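Local coordinates for exodeoxyribonuclease III (Methanosarcina mazei, PDB 5J8N), which probably cleaves DNA at abasic sites and trims double-stranded DNA from its 3' ends, as a magnesium-binding member of the AP/ExoA family of repair enzymes, at residues F60-V71 and E89-L98; H156-P164 and R194-Y203. The protein carries 3 engineered substitutions. One frame throughout, in Å; residues are numbered along the deposited sequence. Where two conformers were deposited one is given.

How the contacts relate
Following the chain from the N terminus, contact 1 comes first: residues 60-71, a loop joining antiparallel strands 57-61 and 71-75 of one sheet, meet residues 89-98, which run from helix 89-92 into strand 97-101 of the other sheet. Only 17 residues separate its segments, so the loop it closes is short, and it bridges the two sheets of this DNase I-like fold. Contact 2 opens later, in series, neither nesting with contact 1 nor crossing it. It closes a loop of 29 residues that includes helix 175-186, joining the loop after strand 146-149 to the end of helix 192-196. The centres lie 29 Å apart, on opposite sides of the chain's centre.

Contact 1: residues F60-V71 and E89-L98; sequences FVSAEQNGYSGV and EVFDREGRFL
Tyr68 and Arg96 meet with ring and guanidinium planes almost perpendicular, 85° apart: the phenol OH comes to the guanidinium edge, and NH2 of Arg96 gives OH of Tyr68 a weak, bent hydrogen bond of 2.9 Å. OG of Ser69 lies over one face of the same guanidinium. Along its edge, NE and NH2 of Arg96 both grip OE1 of Glu94 side-on, NE at 2.9 Å on the anti lone pair; this carboxylate oxygen also pairs with Arg121. The same OG of Ser69, anti to its own N (chi1 -176°), also donates to Glu94 O at 2.7 Å, nearly in line with the carbonyl. The meeting joins the two sheets of the DNase I-like fold: a loop between strands of one sheet packs on the turn leading into strand 97-101 of the other. Gly95, with positive phi, lies so close to Ser62 and Ala63 that a CB would clash. Replacing Arg96 with an alanine would probably cost Glu94 OE1 its two-nitrogen grip, leaving it to Arg121, take the NH1 bond from O of Tyr111, a predicted active-site residue, and remove a weak partner of the Tyr68 hydroxyl, which would keep water 3. At the outer end, Glu64 N donates to Arg93 O (2.9 Å, 177°), while water 1 bridges OE1 of Glu64 and OE2 of Glu89. Deeper in, CG2 of Val71 packs on CB of Leu98 at 3.5 Å.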
# COMPACT_ATOMS: atom_id res chain seq x y z
N PHE A 60 5.30 0.30 -13.56
CA PHE A 60 5.22 1.55 -12.82
C PHE A 60 4.18 2.45 -13.42
O PHE A 60 3.98 2.43 -14.69
CB PHE A 60 6.57 2.31 -12.85
CG PHE A 60 7.57 1.77 -11.87
CD1 PHE A 60 8.36 0.67 -12.20
CD2 PHE A 60 7.63 2.29 -10.57
CE1 PHE A 60 9.28 0.16 -11.23
CE2 PHE A 60 8.54 1.81 -9.62
CZ PHE A 60 9.36 0.74 -9.97
N VAL A 61 3.59 3.29 -12.58
CA VAL A 61 2.74 4.39 -13.08
C VAL A 61 3.24 5.65 -12.42
O VAL A 61 3.60 5.66 -11.21
CB VAL A 61 1.25 4.13 -12.81
CG1 VAL A 61 0.92 4.09 -11.38
CG2 VAL A 61 0.37 5.20 -13.55
N SER A 62 3.33 6.68 -13.23
CA SER A 62 3.72 8.03 -12.80
C SER A 62 2.54 8.98 -12.79
O SER A 62 1.63 8.88 -13.66
CB SER A 62 4.73 8.63 -13.76
OG SER A 62 6.10 8.28 -13.51
N ALA A 63 2.56 9.93 -11.86
CA ALA A 63 1.64 11.03 -11.89
C ALA A 63 1.96 11.96 -13.02
O ALA A 63 3.08 11.98 -13.53
CB ALA A 63 1.70 11.80 -10.57
N GLU A 64 0.98 12.78 -13.43
CA GLU A 64 1.25 13.87 -14.35
C GLU A 64 2.16 14.92 -13.75
O GLU A 64 3.06 15.38 -14.41
CB GLU A 64 -0.07 14.52 -14.82
CG GLU A 64 -0.91 13.57 -15.67
CD GLU A 64 -2.08 14.26 -16.40
OE1 GLU A 64 -2.55 15.34 -15.97
OE2 GLU A 64 -2.54 13.67 -17.41
N GLN A 65 1.94 15.23 -12.47
CA GLN A 65 2.81 16.15 -11.76
C GLN A 65 4.18 15.48 -11.52
O GLN A 65 4.26 14.37 -11.04
CB GLN A 65 2.13 16.56 -10.45
CG GLN A 65 2.96 17.52 -9.62
CD GLN A 65 2.33 17.81 -8.28
OE1 GLN A 65 1.11 17.70 -8.11
NE2 GLN A 65 3.16 18.15 -7.31
N ASN A 66 5.25 16.19 -11.86
CA ASN A 66 6.59 15.63 -11.67
C ASN A 66 6.98 15.63 -10.19
O ASN A 66 6.59 16.54 -9.44
CB ASN A 66 7.60 16.44 -12.44
CG ASN A 66 7.26 16.50 -13.90
OD1 ASN A 66 6.92 15.47 -14.50
ND2 ASN A 66 7.31 17.70 -14.49
N GLY A 67 7.69 14.60 -9.75
CA GLY A 67 8.13 14.46 -8.37
C GLY A 67 7.04 14.16 -7.35
O GLY A 67 7.12 14.54 -6.16
N TYR A 68 5.98 13.48 -7.79
CA TYR A 68 4.80 13.35 -6.98
C TYR A 68 4.22 11.98 -7.10
O TYR A 68 4.10 11.49 -8.21
CB TYR A 68 3.78 14.38 -7.51
CG TYR A 68 2.48 14.46 -6.75
CD1 TYR A 68 2.46 14.99 -5.46
CD2 TYR A 68 1.29 14.01 -7.31
CE1 TYR A 68 1.28 15.05 -4.72
CE2 TYR A 68 0.12 14.11 -6.59
CZ TYR A 68 0.12 14.64 -5.34
OH TYR A 68 -1.08 14.75 -4.65
N SER A 69 3.77 11.41 -6.00
CA SER A 69 2.99 10.18 -6.02
C SER A 69 3.74 9.10 -6.81
O SER A 69 4.97 9.01 -6.71
CB SER A 69 1.60 10.53 -6.57
OG SER A 69 0.75 9.38 -6.53
N GLY A 70 3.06 8.25 -7.57
CA GLY A 70 3.67 7.17 -8.34
C GLY A 70 3.73 5.88 -7.55
O GLY A 70 4.00 5.86 -6.33
N VAL A 71 3.43 4.77 -8.23
CA VAL A 71 3.52 3.44 -7.60
C VAL A 71 4.13 2.44 -8.57
O VAL A 71 4.11 2.66 -9.79
CB VAL A 71 2.15 2.89 -7.12
CG1 VAL A 71 1.50 3.80 -6.11
CG2 VAL A 71 1.19 2.61 -8.27
N GLU A 89 -10.38 9.71 -14.82
CA GLU A 89 -9.22 10.57 -15.15
C GLU A 89 -8.74 11.37 -13.95
O GLU A 89 -7.52 11.49 -13.72
CB GLU A 89 -9.53 11.50 -16.33
CG GLU A 89 -8.31 12.29 -16.86
CD GLU A 89 -8.01 13.58 -16.07
OE1 GLU A 89 -8.96 14.23 -15.56
OE2 GLU A 89 -6.82 13.97 -15.97
N VAL A 90 -9.65 11.94 -13.16
CA VAL A 90 -9.23 12.85 -12.10
C VAL A 90 -8.44 12.08 -11.03
O VAL A 90 -7.61 12.69 -10.32
CB VAL A 90 -10.44 13.61 -11.50
CG1 VAL A 90 -11.34 12.65 -10.71
CG2 VAL A 90 -9.99 14.77 -10.66
N PHE A 91 -8.60 10.75 -10.94
CA PHE A 91 -7.77 9.95 -10.05
C PHE A 91 -6.59 9.33 -10.78
O PHE A 91 -5.44 9.30 -10.24
CB PHE A 91 -8.62 8.84 -9.36
CG PHE A 91 -9.79 9.39 -8.60
CD1 PHE A 91 -9.60 10.42 -7.67
CD2 PHE A 91 -11.09 8.95 -8.82
CE1 PHE A 91 -10.65 10.98 -6.98
CE2 PHE A 91 -12.16 9.54 -8.14
CZ PHE A 91 -11.95 10.56 -7.22
N ASP A 92 -6.79 8.88 -12.01
CA ASP A 92 -5.72 8.18 -12.73
C ASP A 92 -4.55 9.15 -12.97
O ASP A 92 -3.37 8.69 -12.92
CB ASP A 92 -6.22 7.60 -14.09
CG ASP A 92 -7.28 6.51 -13.91
OD1 ASP A 92 -7.58 6.13 -12.81
OD2 ASP A 92 -7.80 6.10 -14.95
N ARG A 93 -4.81 10.44 -13.12
CA ARG A 93 -3.77 11.39 -13.48
C ARG A 93 -2.78 11.61 -12.31
O ARG A 93 -1.75 12.27 -12.50
CB ARG A 93 -4.36 12.72 -13.94
CG ARG A 93 -4.72 13.73 -12.82
CD ARG A 93 -5.00 15.18 -13.35
NE ARG A 93 -6.35 15.35 -13.91
CZ ARG A 93 -7.24 16.26 -13.51
NH1 ARG A 93 -6.97 17.12 -12.54
NH2 ARG A 93 -8.43 16.31 -14.09
N GLU A 94 -3.10 11.10 -11.13
CA GLU A 94 -2.18 11.24 -9.99
C GLU A 94 -1.32 10.01 -9.78
O GLU A 94 -0.49 10.00 -8.88
CB GLU A 94 -2.96 11.59 -8.73
CG GLU A 94 -3.56 12.99 -8.83
CD GLU A 94 -3.90 13.62 -7.47
OE1 GLU A 94 -3.65 13.02 -6.39
OE2 GLU A 94 -4.52 14.73 -7.51
N GLY A 95 -1.45 8.99 -10.61
CA GLY A 95 -0.52 7.85 -10.57
C GLY A 95 -0.46 7.14 -9.25
O GLY A 95 0.65 6.76 -8.78
N ARG A 96 -1.63 6.85 -8.69
CA ARG A 96 -1.76 6.26 -7.37
C ARG A 96 -2.19 4.82 -7.36
O ARG A 96 -2.30 4.25 -6.28
CB ARG A 96 -2.82 7.05 -6.57
CG ARG A 96 -2.44 8.46 -6.28
CD ARG A 96 -3.60 9.13 -5.52
NE ARG A 96 -3.12 10.46 -5.25
CZ ARG A 96 -2.27 10.74 -4.29
NH1 ARG A 96 -1.89 9.79 -3.44
NH2 ARG A 96 -1.83 12.01 -4.15
N PHE A 97 -2.45 4.22 -8.53
CA PHE A 97 -3.17 2.96 -8.58
C PHE A 97 -2.60 2.11 -9.68
O PHE A 97 -2.57 2.51 -10.85
CB PHE A 97 -4.65 3.25 -8.83
CG PHE A 97 -5.54 2.06 -8.89
CD1 PHE A 97 -5.62 1.30 -10.03
CD2 PHE A 97 -6.34 1.73 -7.77
CE1 PHE A 97 -6.55 0.18 -10.09
CE2 PHE A 97 -7.24 0.65 -7.84
CZ PHE A 97 -7.29 -0.11 -8.98
N LEU A 98 -2.19 0.92 -9.31
CA LEU A 98 -1.66 -0.04 -10.29
C LEU A 98 -2.20 -1.43 -10.04
O LEU A 98 -1.98 -2.01 -8.95
CB LEU A 98 -0.11 -0.00 -10.22
CG LEU A 98 0.61 -0.97 -11.13
CD1 LEU A 98 0.33 -0.60 -12.51
CD2 LEU A 98 2.14 -0.91 -10.86
O HOH W 1 -5.06 16.18 -16.80
O HOH W 2 -0.62 14.54 -10.85
O HOH W 3 -2.51 16.45 -6.66

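Contact 2: residues H156-P164 and R194-Y203; sequences HKEIDLARP and RMFNPEGGNY
The guanidinium of Arg194 is met along its edge by Asp160 on one segment and by carbonyls of its own segment. NH2 donates to OD1 of Asp160 at 2.9 Å in a fairly straight salt bridge (163°); the acceptor lies near the guanidinium plane, but the donor comes from above the carboxylate plane, the two planes being 37° apart. NH1 serves two backbone oxygens, Asn197 O and Glu199 O, so the arginine holds its own loop in shape while reaching across. On the Tyr203 ring, the peptide of Gly201 lies over the centre of one face, its C atom 3.8 Å above the plane, whereas Ile159 O stands at the edge. The phenol end reaches Ala162, with OH 3.3 Å from its CA, and CE1 approaches CA of Leu161 at 3.5 Å.

Beside the guanidinium, Ile159 lies along Gly200: its CG1, anti to the backbone N (chi1 -163°), brings CD1 to 3.1 Å from Pro198 O; the other branch, CG2, rests near NH2 of Arg194. Here the loop following strand 146-149 is joined to the connection that leaves helix 192-196, on the side of the fold away from contact 1. An Asx turn at Asn197 shapes that connection.

Waters complete the joint: water 5 links Ile159 O, Gly201 N and the Tyr203 hydroxyl, water 4 links Ile159 O, Asn202 O and NH2 of Arg194, and water 6 joins OD2 of Asp160 to NE of Arg194. Asp160 OD1 also pairs with Arg220, and OD2 of Asp160 accepts from Lys157 N, so this buried carboxylate probably stays ionised and offsets the closeness of two arginines.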
# COMPACT_ATOMS: atom_id res chain seq x y z
N HIS A 156 -6.76 3.07 11.36
CA HIS A 156 -8.17 2.68 11.43
C HIS A 156 -8.77 2.92 12.81
O HIS A 156 -9.84 3.56 12.95
CB HIS A 156 -8.29 1.21 11.03
CG HIS A 156 -9.69 0.73 10.91
ND1 HIS A 156 -9.99 -0.61 10.80
CD2 HIS A 156 -10.87 1.40 10.93
CE1 HIS A 156 -11.31 -0.74 10.74
NE2 HIS A 156 -11.87 0.45 10.81
N LYS A 157 -8.12 2.40 13.84
CA LYS A 157 -8.66 2.37 15.21
C LYS A 157 -7.65 3.03 16.15
O LYS A 157 -6.49 3.29 15.77
CB LYS A 157 -8.96 0.92 15.68
CG LYS A 157 -9.97 0.21 14.79
CD LYS A 157 -10.15 -1.25 15.24
CE LYS A 157 -11.10 -2.02 14.35
NZ LYS A 157 -12.53 -1.81 14.77
N GLU A 158 -8.08 3.34 17.38
CA GLU A 158 -7.18 3.96 18.36
C GLU A 158 -5.93 3.11 18.56
O GLU A 158 -4.85 3.67 18.75
CB GLU A 158 -7.91 4.20 19.68
CG GLU A 158 -8.97 5.34 19.55
CD GLU A 158 -9.51 5.80 20.88
OE1 GLU A 158 -8.87 5.51 21.91
OE2 GLU A 158 -10.60 6.44 20.88
N ILE A 159 -6.06 1.79 18.49
CA ILE A 159 -4.89 0.92 18.68
C ILE A 159 -3.90 1.08 17.52
O ILE A 159 -2.74 0.63 17.65
CB ILE A 159 -5.34 -0.55 18.84
CG1 ILE A 159 -4.28 -1.44 19.45
CG2 ILE A 159 -5.89 -1.15 17.56
CD1 ILE A 159 -4.79 -2.83 19.67
N ASP A 160 -4.32 1.71 16.41
CA ASP A 160 -3.44 1.84 15.25
C ASP A 160 -2.54 3.07 15.28
O ASP A 160 -1.82 3.33 14.31
CB ASP A 160 -4.26 1.81 13.98
CG ASP A 160 -4.92 0.47 13.79
OD1 ASP A 160 -4.16 -0.54 13.82
OD2 ASP A 160 -6.16 0.36 13.63
N LEU A 161 -2.50 3.83 16.36
CA LEU A 161 -1.48 4.86 16.51
C LEU A 161 -1.15 5.08 17.97
O LEU A 161 -1.93 4.74 18.86
CB LEU A 161 -1.87 6.20 15.82
CG LEU A 161 -2.94 7.09 16.46
CD1 LEU A 161 -3.01 8.47 15.73
CD2 LEU A 161 -4.33 6.39 16.36
N ALA A 162 0.04 5.62 18.22
CA ALA A 162 0.48 5.80 19.58
C ALA A 162 -0.21 6.92 20.34
O ALA A 162 -0.33 6.81 21.56
CB ALA A 162 2.01 6.05 19.62
N ARG A 163 -0.63 7.98 19.66
CA ARG A 163 -1.23 9.13 20.31
C ARG A 163 -2.58 9.47 19.73
O ARG A 163 -2.75 10.55 19.13
CB ARG A 163 -0.29 10.32 20.19
CG ARG A 163 1.14 10.02 20.65
CD ARG A 163 1.25 9.90 22.16
NE ARG A 163 2.59 10.34 22.58
CZ ARG A 163 3.55 9.54 23.02
NH1 ARG A 163 3.33 8.24 23.12
NH2 ARG A 163 4.73 10.05 23.35
N PRO A 164 -3.56 8.58 19.91
CA PRO A 164 -4.86 8.85 19.29
C PRO A 164 -5.50 10.11 19.81
O PRO A 164 -6.09 10.85 19.02
CB PRO A 164 -5.71 7.63 19.67
CG PRO A 164 -5.03 7.02 20.84
CD PRO A 164 -3.55 7.30 20.64
N ARG A 194 -4.50 -7.83 11.20
CA ARG A 194 -5.42 -8.11 12.30
C ARG A 194 -6.07 -9.49 12.24
O ARG A 194 -6.70 -9.91 13.20
CB ARG A 194 -6.51 -7.01 12.34
CG ARG A 194 -5.97 -5.63 12.70
CD ARG A 194 -5.15 -5.62 14.02
NE ARG A 194 -4.70 -4.26 14.32
CZ ARG A 194 -3.76 -4.02 15.23
NH1 ARG A 194 -3.14 -5.02 15.84
NH2 ARG A 194 -3.40 -2.78 15.48
N MET A 195 -5.86 -10.24 11.15
CA MET A 195 -6.25 -11.65 11.16
C MET A 195 -5.45 -12.43 12.18
O MET A 195 -5.93 -13.44 12.66
CB MET A 195 -6.04 -12.29 9.78
CG MET A 195 -7.02 -11.74 8.75
SD MET A 195 -6.65 -12.35 7.10
CE MET A 195 -7.07 -14.08 7.35
N PHE A 196 -4.25 -11.97 12.53
CA PHE A 196 -3.38 -12.78 13.40
C PHE A 196 -2.92 -12.04 14.66
O PHE A 196 -2.58 -12.68 15.65
CB PHE A 196 -2.12 -13.24 12.65
CG PHE A 196 -2.41 -13.99 11.38
CD1 PHE A 196 -2.72 -15.33 11.37
CD2 PHE A 196 -2.34 -13.31 10.19
CE1 PHE A 196 -2.98 -15.99 10.18
CE2 PHE A 196 -2.60 -13.94 9.01
CZ PHE A 196 -2.91 -15.28 9.00
N ASN A 197 -2.90 -10.70 14.63
CA ASN A 197 -2.29 -9.95 15.72
C ASN A 197 -3.18 -8.80 16.16
O ASN A 197 -3.35 -7.83 15.41
CB ASN A 197 -0.93 -9.41 15.27
CG ASN A 197 -0.15 -8.80 16.45
OD1 ASN A 197 -0.72 -8.44 17.49
ND2 ASN A 197 1.17 -8.75 16.33
N PRO A 198 -3.74 -8.92 17.36
CA PRO A 198 -4.62 -7.89 17.90
C PRO A 198 -3.93 -6.78 18.67
O PRO A 198 -4.64 -5.87 19.15
CB PRO A 198 -5.49 -8.69 18.87
CG PRO A 198 -4.55 -9.70 19.41
CD PRO A 198 -3.69 -10.11 18.25
N GLU A 199 -2.61 -6.83 18.78
CA GLU A 199 -1.92 -5.98 19.75
C GLU A 199 -1.61 -4.59 19.19
O GLU A 199 -1.44 -4.38 17.97
CB GLU A 199 -0.64 -6.66 20.21
CG GLU A 199 -0.91 -8.00 20.85
CD GLU A 199 0.36 -8.76 21.24
OE1 GLU A 199 1.49 -8.25 21.02
OE2 GLU A 199 0.24 -9.87 21.78
N GLY A 200 -1.57 -3.62 20.10
CA GLY A 200 -1.10 -2.28 19.78
C GLY A 200 0.41 -2.20 19.70
O GLY A 200 1.11 -3.21 19.82
N GLY A 201 0.91 -0.99 19.50
CA GLY A 201 2.34 -0.78 19.29
C GLY A 201 2.88 -1.21 17.95
O GLY A 201 4.08 -1.17 17.71
N ASN A 202 1.98 -1.62 17.06
CA ASN A 202 2.32 -2.11 15.74
C ASN A 202 2.01 -1.04 14.70
O ASN A 202 0.83 -0.79 14.38
CB ASN A 202 1.53 -3.38 15.45
CG ASN A 202 2.09 -4.56 16.19
OD1 ASN A 202 3.27 -4.90 16.00
ND2 ASN A 202 1.29 -5.18 17.07
N TYR A 203 3.09 -0.35 14.26
CA TYR A 203 2.95 0.79 13.39
C TYR A 203 3.78 0.63 12.14
O TYR A 203 4.72 -0.17 12.09
CB TYR A 203 3.39 2.06 14.15
CG TYR A 203 2.75 2.22 15.49
CD1 TYR A 203 1.36 2.12 15.65
CD2 TYR A 203 3.52 2.47 16.63
CE1 TYR A 203 0.77 2.24 16.90
CE2 TYR A 203 2.95 2.62 17.90
CZ TYR A 203 1.58 2.49 18.02
OH TYR A 203 1.01 2.58 19.27
O HOH W 4 -1.00 -1.22 16.45
O HOH W 5 -1.12 1.03 19.76
O HOH W 6 -6.96 -2.26 13.69